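PDB 7CGF: PUM-HD domain-containing protein from Caenorhabditis elegans, which binds RNA through its Pumilio homology domain, here in complex with PBE-RNA, and probably recognises the 3' untranslated regions of mRNAs. Local coordinates for residues Y93-E96 / R97-A100; G241-E244 / D245-V248; V248-T251 / R252-N256. The protein carries 2 engineered substitutions. One frame throughout, in Å; residues are numbered along the deposited sequence.

Contact 1: residues Y93-E96 / R97-A100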
loop_
_atom_site.group_PDB
_atom_site.type_symbol
_atom_site.label_atom_id
_atom_site.label_comp_id
_atom_site.label_asym_id
_atom_site.label_seq_id
_atom_site.Cartn_x
_atom_site.Cartn_y
_atom_site.Cartn_z
ATOM N N TYR A 93 -12.360 19.595 1.035
ATOM C CA TYR A 93 -13.680 19.888 1.579
ATOM C C TYR A 93 -13.774 21.383 1.855
ATOM O O TYR A 93 -12.824 22.003 2.343
ATOM C CB TYR A 93 -13.933 19.110 2.880
ATOM C CG TYR A 93 -13.836 17.600 2.797
ATOM C CD1 TYR A 93 -14.400 16.892 1.741
ATOM C CD2 TYR A 93 -13.181 16.878 3.796
ATOM C CE1 TYR A 93 -14.309 15.501 1.677
ATOM C CE2 TYR A 93 -13.090 15.488 3.744
ATOM C CZ TYR A 93 -13.651 14.809 2.686
ATOM O OH TYR A 93 -13.550 13.437 2.647
ATOM N N GLY A 94 -14.922 21.969 1.557
ATOM C CA GLY A 94 -15.074 23.397 1.637
ATOM C C GLY A 94 -14.945 24.085 0.301
ATOM O O GLY A 94 -15.376 25.236 0.163
ATOM N N GLU A 95 -14.369 23.397 -0.687
ATOM C CA GLU A 95 -14.306 23.880 -2.058
ATOM C C GLU A 95 -15.140 23.033 -3.014
ATOM O O GLU A 95 -14.936 23.102 -4.233
ATOM C CB GLU A 95 -12.844 23.958 -2.523
ATOM C CG GLU A 95 -12.025 25.031 -1.811
ATOM C CD GLU A 95 -12.449 26.447 -2.195
ATOM O OE1 GLU A 95 -13.110 26.614 -3.236
ATOM O OE2 GLU A 95 -12.117 27.390 -1.461
ATOM N N GLU A 96 -16.114 22.276 -2.489
ATOM C CA GLU A 96 -17.060 21.489 -3.284
ATOM C C GLU A 96 -17.581 22.190 -4.527
ATOM O O GLU A 96 -17.712 21.568 -5.585
ATOM C CB GLU A 96 -18.292 21.086 -2.458
ATOM C CG GLU A 96 -18.136 19.899 -1.554
ATOM C CD GLU A 96 -17.405 20.233 -0.267
ATOM O OE1 GLU A 96 -17.269 19.330 0.598
ATOM O OE2 GLU A 96 -16.978 21.400 -0.116
ATOM N N ARG A 97 -17.923 23.478 -4.395
ATOM C CA ARG A 97 -18.532 24.209 -5.498
ATOM C C ARG A 97 -17.634 24.255 -6.725
ATOM O O ARG A 97 -18.118 24.535 -7.824
ATOM C CB ARG A 97 -18.873 25.630 -5.047
ATOM C CG ARG A 97 -17.653 26.455 -4.664
ATOM C CD ARG A 97 -18.056 27.706 -3.877
ATOM N NE ARG A 97 -16.911 28.565 -3.588
ATOM C CZ ARG A 97 -16.057 28.365 -2.591
ATOM N NH1 ARG A 97 -16.212 27.329 -1.774
ATOM N NH2 ARG A 97 -15.045 29.203 -2.404
ATOM N N HIS A 98 -16.339 23.987 -6.553
ATOM C CA HIS A 98 -15.360 24.067 -7.625
ATOM C C HIS A 98 -14.918 22.711 -8.155
ATOM O O HIS A 98 -14.209 22.669 -9.166
ATOM C CB HIS A 98 -14.129 24.824 -7.133
ATOM C CG HIS A 98 -14.381 26.278 -6.913
ATOM N ND1 HIS A 98 -13.921 26.955 -5.803
ATOM C CD2 HIS A 98 -15.039 27.186 -7.668
ATOM C CE1 HIS A 98 -14.287 28.220 -5.886
ATOM N NE2 HIS A 98 -14.970 28.385 -7.004
ATOM N N TRP A 99 -15.336 21.615 -7.519
ATOM C CA TRP A 99 -14.798 20.297 -7.859
ATOM C C TRP A 99 -15.069 19.934 -9.313
ATOM O O TRP A 99 -14.172 19.465 -10.025
ATOM C CB TRP A 99 -15.398 19.235 -6.948
ATOM C CG TRP A 99 -14.935 19.246 -5.540
ATOM C CD1 TRP A 99 -13.939 20.004 -4.985
ATOM C CD2 TRP A 99 -15.463 18.445 -4.493
ATOM N NE1 TRP A 99 -13.816 19.711 -3.648
ATOM C CE2 TRP A 99 -14.736 18.752 -3.321
ATOM C CE3 TRP A 99 -16.488 17.494 -4.428
ATOM C CZ2 TRP A 99 -15.002 18.143 -2.096
ATOM C CZ3 TRP A 99 -16.748 16.888 -3.220
ATOM C CH2 TRP A 99 -16.001 17.209 -2.066
ATOM N N ALA A 100 -16.314 20.115 -9.770
ATOM C CA ALA A 100 -16.654 19.679 -11.121
ATOM C C ALA A 100 -15.904 20.487 -12.174
ATOM O O ALA A 100 -15.386 19.919 -13.142
ATOM C CB ALA A 100 -18.164 19.759 -11.341
HETATM O O HOH W 1 -18.541 21.162 -8.191
#
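Glu-96 lies against one face of the Trp-99 indole. Its CA sits squarely over the five-membered ring, 3.5 Å from the centroid and 7° off the normal, a CH-pi contact. Farther out, Glu-96 CG covers the six-membered ring, 3.5 Å from Trp-99 CH2. Glu-96 bends at chi2 (79°), which turns the carboxylate back toward the loop, and OE2 accepts from Gly-94 N at 2.7 Å. Tyr-93 adds a looser apolar touch, its CD1 meeting the indole edge at Trp-99 CZ2. The indole NE1 is bound outside, to the carbonyl of Glu-92.

A second cluster forms round the carboxylate of Glu-95. This group and the His-98 imidazole are nearly coplanar, 6° apart, and His-98 ND1 donates to Glu-95 OE1 at 2.7 Å, close to the ring plane. The same oxygen lies over one face of the Arg-97 guanidinium, 3.3 Å from Arg-97 NH2. This salt bridge is electrostatic, the oxygen lying well off the guanidinium plane rather than in line with an N-H. Arg-97 NH1 also makes a weak bond to Gly-94 O. The stronger partner of Arg-97 is Asp-64, which anchors it to helix 60-65. The nearby charge of Arg-97 and the N-H of His-98 would probably favour an ionised Glu-95. His-98 also stacks on Phe-67 and meets Phe-90 at a steep angle.

Backbone bonds from His-98 N to Glu-95 O and from Trp-99 N to Glu-96 O shape the turn that ends the loop after helix 83-89 and leads into helix 99-106, within a predicted Pumilio repeat of the all-helical RNA-binding domain.

Contact 2: residues G241-E244 / D245-V248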
loop_
_atom_site.group_PDB
_atom_site.type_symbol
_atom_site.label_atom_id
_atom_site.label_comp_id
_atom_site.label_asym_id
_atom_site.label_seq_id
_atom_site.Cartn_x
_atom_site.Cartn_y
_atom_site.Cartn_z
ATOM N N GLY A 241 -8.286 -13.478 2.795
ATOM C CA GLY A 241 -8.888 -14.541 2.017
ATOM C C GLY A 241 -9.943 -15.298 2.807
ATOM O O GLY A 241 -10.295 -14.951 3.935
ATOM N N SER A 242 -10.438 -16.367 2.188
ATOM C CA SER A 242 -11.433 -17.229 2.804
ATOM C C SER A 242 -10.769 -18.224 3.749
ATOM O O SER A 242 -9.551 -18.419 3.752
ATOM C CB SER A 242 -12.225 -17.985 1.743
ATOM O OG SER A 242 -11.425 -18.942 1.063
ATOM N N GLU A 243 -11.601 -18.874 4.559
ATOM C CA GLU A 243 -11.095 -19.949 5.395
ATOM C C GLU A 243 -10.476 -21.053 4.547
ATOM O O GLU A 243 -9.464 -21.654 4.933
ATOM C CB GLU A 243 -12.234 -20.486 6.266
ATOM C CG GLU A 243 -11.792 -21.466 7.328
ATOM C CD GLU A 243 -10.919 -20.829 8.389
ATOM O OE1 GLU A 243 -11.045 -19.610 8.613
ATOM O OE2 GLU A 243 -10.096 -21.553 8.996
ATOM N N GLU A 244 -11.070 -21.340 3.385
ATOM C CA GLU A 244 -10.489 -22.332 2.487
ATOM C C GLU A 244 -9.124 -21.884 1.974
ATOM O O GLU A 244 -8.209 -22.709 1.828
ATOM C CB GLU A 244 -11.426 -22.610 1.310
ATOM C CG GLU A 244 -10.964 -23.791 0.466
ATOM C CD GLU A 244 -11.724 -23.940 -0.840
ATOM O OE1 GLU A 244 -12.736 -23.231 -1.039
ATOM O OE2 GLU A 244 -11.303 -24.777 -1.668
ATOM N N ASP A 245 -8.985 -20.588 1.652
ATOM C CA ASP A 245 -7.683 -20.067 1.242
ATOM C C ASP A 245 -6.642 -20.301 2.322
ATOM O O ASP A 245 -5.524 -20.742 2.027
ATOM C CB ASP A 245 -7.761 -18.572 0.936
ATOM C CG ASP A 245 -8.599 -18.265 -0.282
ATOM O OD1 ASP A 245 -8.599 -19.074 -1.245
ATOM O OD2 ASP A 245 -9.233 -17.192 -0.262
ATOM N N ARG A 246 -6.994 -20.018 3.582
ATOM C CA ARG A 246 -6.041 -20.247 4.664
ATOM C C ARG A 246 -5.760 -21.732 4.839
ATOM O O ARG A 246 -4.611 -22.123 5.069
ATOM C CB ARG A 246 -6.539 -19.629 5.969
ATOM C CG ARG A 246 -6.247 -18.146 6.099
ATOM C CD ARG A 246 -6.738 -17.570 7.410
ATOM N NE ARG A 246 -8.189 -17.677 7.544
ATOM C CZ ARG A 246 -9.033 -16.848 6.943
ATOM N NH1 ARG A 246 -8.558 -15.870 6.179
ATOM N NH2 ARG A 246 -10.345 -16.996 7.098
ATOM N N MET A 247 -6.787 -22.585 4.704
ATOM C CA MET A 247 -6.543 -24.020 4.797
ATOM C C MET A 247 -5.589 -24.488 3.703
ATOM O O MET A 247 -4.650 -25.247 3.970
ATOM C CB MET A 247 -7.871 -24.790 4.747
ATOM C CG MET A 247 -7.724 -26.303 4.615
ATOM S SD MET A 247 -6.801 -27.000 6.000
ATOM C CE MET A 247 -7.560 -26.182 7.323
ATOM N N VAL A 248 -5.790 -24.022 2.467
ATOM C CA VAL A 248 -4.903 -24.450 1.396
ATOM C C VAL A 248 -3.480 -23.984 1.684
ATOM O O VAL A 248 -2.513 -24.742 1.504
ATOM C CB VAL A 248 -5.422 -23.935 0.040
ATOM C CG1 VAL A 248 -4.375 -24.121 -1.035
ATOM C CG2 VAL A 248 -6.692 -24.682 -0.345
#
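Ser-242 and Asp-245 bind each other reciprocally at the start of helix 243-255. Ser-242 OG accepts from Asp-245 N at 3.0 Å. In return, Asp-245 OD2 accepts from Ser-242 N at 2.9 Å, on the anti side of the carboxylate. Ser-242 OG stands between its own backbone N and carbonyl carbon (chi1 68°), which points it at the N-H of Asp-245. Gly-241 packs closely here, its CA 3.5 Å from Asp-245 OD2.

Arg-246 folds back over the same turn, bent at chi3 (-62°). One face of its guanidinium lies over Ser-242 O. Its NH1 donates to Gly-241 O at 3.0 Å and also to Ile-238 O, near the end of the preceding helix. Its NH2 makes a salt bridge to Glu-243 OE1 at 3.1 Å. The oxygen lies in the guanidinium plane, but the donor comes from above the carboxylate plane, the two planes being 66° apart. The other oxygen of Glu-243 bonds the hydroxyl of Tyr-280, in helix 279-290. A leucine in place of Arg-246 would probably leave Glu-243 without its charged mate and the carbonyl of Gly-241 without this donor.

The other side is looser. Glu-244 extends away on the exposed surface, and its CG only comes within 4.4 Å of Val-248 CG2. Beyond the cap, ordinary helical bonds take over, such as Val-248 N to Glu-244 O. Ser-242 as N-cap with Asp-245 three residues on is a capping box, here opening a helix of a predicted Pumilio repeat.

Contact 3: residues V248-T251 / R252-N256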
loop_
_atom_site.group_PDB
_atom_site.type_symbol
_atom_site.label_atom_id
_atom_site.label_comp_id
_atom_site.label_asym_id
_atom_site.label_seq_id
_atom_site.Cartn_x
_atom_site.Cartn_y
_atom_site.Cartn_z
ATOM N N VAL A 248 -5.790 -24.022 2.467
ATOM C CA VAL A 248 -4.903 -24.450 1.396
ATOM C C VAL A 248 -3.480 -23.984 1.684
ATOM O O VAL A 248 -2.513 -24.742 1.504
ATOM C CB VAL A 248 -5.422 -23.935 0.040
ATOM C CG1 VAL A 248 -4.375 -24.121 -1.035
ATOM C CG2 VAL A 248 -6.692 -24.682 -0.345
ATOM N N ILE A 249 -3.335 -22.744 2.163
ATOM C CA ILE A 249 -2.001 -22.194 2.414
ATOM C C ILE A 249 -1.336 -22.929 3.569
ATOM O O ILE A 249 -0.181 -23.353 3.472
ATOM C CB ILE A 249 -2.076 -20.679 2.665
ATOM C CG1 ILE A 249 -2.384 -19.953 1.349
ATOM C CG2 ILE A 249 -0.759 -20.159 3.236
ATOM C CD1 ILE A 249 -2.697 -18.482 1.538
ATOM N N VAL A 250 -2.078 -23.140 4.662
ATOM C CA VAL A 250 -1.490 -23.788 5.832
ATOM C C VAL A 250 -1.146 -25.233 5.525
ATOM O O VAL A 250 -0.141 -25.760 6.019
ATOM C CB VAL A 250 -2.445 -23.668 7.034
ATOM C CG1 VAL A 250 -2.014 -24.595 8.174
ATOM C CG2 VAL A 250 -2.516 -22.216 7.486
ATOM N N THR A 251 -1.980 -25.907 4.726
ATOM C CA THR A 251 -1.656 -27.272 4.323
ATOM C C THR A 251 -0.369 -27.299 3.523
ATOM O O THR A 251 0.499 -28.147 3.754
ATOM C CB THR A 251 -2.802 -27.878 3.510
ATOM O OG1 THR A 251 -3.978 -27.949 4.319
ATOM C CG2 THR A 251 -2.459 -29.273 3.013
ATOM N N ARG A 252 -0.221 -26.361 2.583
ATOM C CA ARG A 252 0.981 -26.341 1.755
ATOM C C ARG A 252 2.220 -26.004 2.578
ATOM O O ARG A 252 3.280 -26.621 2.393
ATOM C CB ARG A 252 0.814 -25.347 0.608
ATOM C CG ARG A 252 1.946 -25.432 -0.396
ATOM C CD ARG A 252 1.548 -24.875 -1.745
ATOM N NE ARG A 252 2.597 -25.133 -2.725
ATOM C CZ ARG A 252 2.578 -26.146 -3.582
ATOM N NH1 ARG A 252 1.547 -26.985 -3.595
ATOM N NH2 ARG A 252 3.582 -26.313 -4.433
ATOM N N VAL A 253 2.105 -25.003 3.457
ATOM C CA VAL A 253 3.205 -24.607 4.332
ATOM C C VAL A 253 3.595 -25.757 5.244
ATOM O O VAL A 253 4.782 -26.052 5.424
ATOM C CB VAL A 253 2.810 -23.351 5.130
ATOM C CG1 VAL A 253 3.768 -23.116 6.280
ATOM C CG2 VAL A 253 2.766 -22.123 4.201
ATOM N N SER A 254 2.606 -26.428 5.834
ATOM C CA SER A 254 2.911 -27.526 6.746
ATOM C C SER A 254 3.575 -28.684 6.022
ATOM O O SER A 254 4.520 -29.287 6.549
ATOM C CB SER A 254 1.639 -27.995 7.447
ATOM O OG SER A 254 1.138 -26.958 8.271
ATOM N N ASN A 255 3.102 -29.012 4.816
ATOM C CA ASN A 255 3.690 -30.109 4.062
ATOM C C ASN A 255 5.094 -29.799 3.573
ATOM O O ASN A 255 5.828 -30.725 3.213
ATOM C CB ASN A 255 2.802 -30.482 2.872
ATOM C CG ASN A 255 1.513 -31.162 3.299
ATOM O OD1 ASN A 255 1.416 -31.691 4.407
ATOM N ND2 ASN A 255 0.524 -31.168 2.414
ATOM N N ASN A 256 5.487 -28.526 3.545
ATOM C CA ASN A 256 6.797 -28.117 3.059
ATOM C C ASN A 256 7.463 -27.180 4.049
ATOM O O ASN A 256 8.107 -26.203 3.661
ATOM C CB ASN A 256 6.678 -27.466 1.686
ATOM C CG ASN A 256 6.065 -28.398 0.665
ATOM O OD1 ASN A 256 6.766 -29.205 0.052
ATOM N ND2 ASN A 256 4.749 -28.317 0.497
#
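Regular i to i+4 bonds run through the last turns of helix 243-255, from Arg-252 N to Val-248 O through to Asn-255 N to Thr-251 O, with Val-253 N to Ile-249 O the most nearly linear at 169°. Ser-254 adds a side-chain bond to this pattern. Its OG lies anti to its own carbonyl carbon (chi1 -65°), which swings the hydroxyl back along the helix to donate to Val-250 O at 2.9 Å. The backbone N of Ser-254 reaches the same oxygen at 2.8 Å, from the opposite face of the carbonyl plane. Two donors thus grip Val-250 O. Next to them, Val-250 CG1 lies 3.9 Å from Ser-254 OG.

On the buried side, one methyl of each of two branched residues meets its counterpart: Ile-249 CG2 and Val-253 CG2 are 4.1 Å apart. Ile-249 and Val-250 also touch Cys-273, and Val-253 touches Ile-270, both in helix 266-276. This is consistent with the stacking of Pumilio repeats, in which the helices of one pack on those of the next in a superhelical RNA-binding array. Ser-254 and Thr-251 meet Met-284 of helix 279-290.

Thr-251 and Asn-255 run alongside each other in the same direction, with Thr-251 CG2 3.6 Å from Asn-255 ND2. The hydroxyl of Thr-251 bonds back to Met-247 O. Arg-252 extends away from the turn, and its NE forms a salt bridge with Asp-222. At the helix end, Asn-256 turns its amide back, and its ND2 donates to Arg-252 O at 2.9 Å, in the carbonyl plane and on a lone pair.

Coming from the N terminus, contact 1 is met first. It closes the turn at the end of the loop between helix 83-89 and helix 99-106, in an early predicted repeat, and ties it to helix 60-65. Contacts 2 and 3 lie much later, on helix 243-255. Contact 2 closes the turn that opens this helix after helix 230-240, and contact 3 follows directly to its far end, sharing Val-248. No contact encloses or crosses another: all are local and in series. Contacts 2 and 3 have centres about 11 Å apart, and both connect their helix to helices 207-219 and 279-290. Contacts 1 and 3 lie on opposite sides of the chain's centre, their centres about 52 Å apart.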